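Side-chain contact in protein LURP-one-related 15 (Arabidopsis thaliana, PDB 1ZXU), which is of unknown function but might be related to the phospholipid scramblase and tubby-like superfamily of membrane-tethered transcription factors: residues I38-V43 with A198-L203. Sequence-based numbering, arbitrary orientation.
Sequences IDMAIV and AFIASL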
loop_
_atom_site.group_PDB
_atom_site.type_symbol
_atom_site.label_atom_id
_atom_site.label_comp_id
_atom_site.label_asym_id
_atom_site.label_seq_id
_atom_site.Cartn_x
_atom_site.Cartn_y
_atom_site.Cartn_z
ATOM N N ILE A 38 3.672 13.603 1.893
ATOM C CA ILE A 38 4.761 12.924 1.206
ATOM C C ILE A 38 4.197 12.440 -0.125
ATOM O O ILE A 38 3.081 11.895 -0.128
ATOM C CB ILE A 38 5.152 11.673 2.006
ATOM C CG1 ILE A 38 5.927 12.084 3.258
ATOM C CG2 ILE A 38 5.987 10.682 1.144
ATOM C CD1 ILE A 38 6.262 10.889 4.156
ATOM N N ASP A 39 4.927 12.633 -1.224
ATOM C CA ASP A 39 4.507 12.127 -2.547
ATOM C C ASP A 39 5.358 10.912 -2.821
ATOM O O ASP A 39 6.568 10.979 -2.638
ATOM C CB ASP A 39 4.743 13.119 -3.651
ATOM C CG ASP A 39 3.616 14.146 -3.762
ATOM O OD1 ASP A 39 2.774 14.229 -2.855
ATOM O OD2 ASP A 39 3.568 14.875 -4.763
HETATM N N MSE A 40 4.721 9.806 -3.166
HETATM C CA MSE A 40 5.487 8.581 -3.481
HETATM C C MSE A 40 5.324 8.231 -4.923
HETATM O O MSE A 40 4.312 8.592 -5.562
HETATM C CB MSE A 40 5.014 7.401 -2.626
HETATM C CG MSE A 40 4.961 7.693 -1.147
HETATM SE SE MSE A 40 4.522 6.128 -0.080
HETATM C CE MSE A 40 3.103 5.528 -1.197
ATOM N N ALA A 41 6.305 7.511 -5.496
ATOM C CA ALA A 41 6.196 7.147 -6.899
ATOM C C ALA A 41 6.877 5.797 -7.105
ATOM O O ALA A 41 7.678 5.389 -6.244
ATOM C CB ALA A 41 6.912 8.215 -7.752
ATOM N N ILE A 42 6.562 5.115 -8.210
ATOM C CA ILE A 42 7.142 3.809 -8.567
ATOM C C ILE A 42 8.279 4.017 -9.575
ATOM O O ILE A 42 8.166 4.787 -10.563
ATOM C CB ILE A 42 6.070 2.872 -9.210
ATOM C CG1 ILE A 42 5.085 2.391 -8.134
ATOM C CG2 ILE A 42 6.709 1.652 -9.930
ATOM C CD1 ILE A 42 3.908 1.553 -8.670
ATOM N N VAL A 43 9.398 3.365 -9.280
ATOM C CA VAL A 43 10.526 3.291 -10.224
ATOM C C VAL A 43 10.774 1.807 -10.541
ATOM O O VAL A 43 10.896 0.956 -9.624
ATOM C CB VAL A 43 11.816 3.886 -9.622
ATOM C CG1 VAL A 43 12.981 3.733 -10.630
ATOM C CG2 VAL A 43 11.641 5.367 -9.217
ATOM N N ALA A 198 3.327 3.458 4.888
ATOM C CA ALA A 198 3.583 2.031 4.547
ATOM C C ALA A 198 2.253 1.396 4.180
ATOM O O ALA A 198 2.134 0.628 3.231
ATOM C CB ALA A 198 4.252 1.267 5.683
ATOM N N PHE A 199 1.230 1.767 4.925
ATOM C CA PHE A 199 -0.116 1.284 4.568
ATOM C C PHE A 199 -0.481 1.736 3.127
ATOM O O PHE A 199 -0.858 0.924 2.281
ATOM C CB PHE A 199 -1.087 1.877 5.596
ATOM C CG PHE A 199 -2.539 1.679 5.223
ATOM C CD1 PHE A 199 -3.047 0.391 4.925
ATOM C CD2 PHE A 199 -3.382 2.795 5.095
ATOM C CE1 PHE A 199 -4.379 0.195 4.572
ATOM C CE2 PHE A 199 -4.716 2.609 4.788
ATOM C CZ PHE A 199 -5.236 1.321 4.478
ATOM N N ILE A 200 -0.337 3.021 2.821
ATOM C CA ILE A 200 -0.645 3.462 1.470
ATOM C C ILE A 200 0.229 2.775 0.368
ATOM O O ILE A 200 -0.279 2.361 -0.682
ATOM C CB ILE A 200 -0.561 4.990 1.359
ATOM C CG1 ILE A 200 -1.481 5.641 2.420
ATOM C CG2 ILE A 200 -0.865 5.361 -0.120
ATOM C CD1 ILE A 200 -2.973 5.283 2.270
ATOM N N ALA A 201 1.511 2.578 0.668
ATOM C CA ALA A 201 2.424 1.916 -0.275
ATOM C C ALA A 201 1.904 0.492 -0.485
ATOM O O ALA A 201 1.898 0.044 -1.614
ATOM C CB ALA A 201 3.849 1.837 0.311
ATOM N N SER A 202 1.397 -0.185 0.559
ATOM C CA SER A 202 0.888 -1.521 0.279
ATOM C C SER A 202 -0.327 -1.534 -0.652
ATOM O O SER A 202 -0.520 -2.463 -1.473
ATOM C CB SER A 202 0.581 -2.265 1.603
ATOM O OG SER A 202 -0.646 -1.785 2.132
ATOM N N LEU A 203 -1.169 -0.484 -0.553
ATOM C CA LEU A 203 -2.308 -0.379 -1.437
ATOM C C LEU A 203 -1.871 -0.158 -2.883
ATOM O O LEU A 203 -2.498 -0.650 -3.802
ATOM C CB LEU A 203 -3.276 0.744 -0.952
ATOM C CG LEU A 203 -3.888 0.456 0.420
ATOM C CD1 LEU A 203 -4.876 1.634 0.766
ATOM C CD2 LEU A 203 -4.703 -0.834 0.424
#
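Met40, present as selenomethionine, reaches from strand 38-43 to the helix at Ile200 and Ala201, and this one side chain makes the whole contact between residues 38-43 and 198-203. The setting is the tubby-like fold of the LOR family: a closed antiparallel barrel of twelve strands, with the C-terminal helix 197-211 running through its interior. Strand 38-43 is the first in the barrel and joins strand 54-58 on one edge and strand 187-191 on the other.

The contact across the segments is purely apolar. It is also small, burying 106 Å² in all, and the Met40 and Ala201 CA atoms stand 8.0 Å apart, a gap bridged by the long selenoether side chain. The Met40 chain leaves the strand pointing at the helix and stays extended as far as SE, which is anti to CA (chi2 -174°); a bend at chi3 (-45°) then turns the terminal methyl CE onto the helix backbone. There CE lies 3.8 Å from Ala201 CA and 4.1 Å from Ala201 CB. The same methyl also meets Ile200 CG2 at 4.1 Å. CG2 is the branch of Ile200 offered to the strand, while the CG1 arm leads away from it. Met40 also packs on Ile56 and Leu64, and Ala201 shares the Ile56 neighbour and touches Phe65, so the Met40 side chain is part of the hydrophobic core inside the barrel.

A polar cluster lies on the side of the helix turned from Met40. The carbonyl O of Phe199 accepts two donors, Leu203 N at 3.2 Å and the side chain of buried Ser202, whose hydroxyl is further tied to Tyr117 OH. Ser202 OG sits 2.7 Å from Phe199 O, in the carbonyl plane on a lone pair, with a C=O...OG angle of 132°.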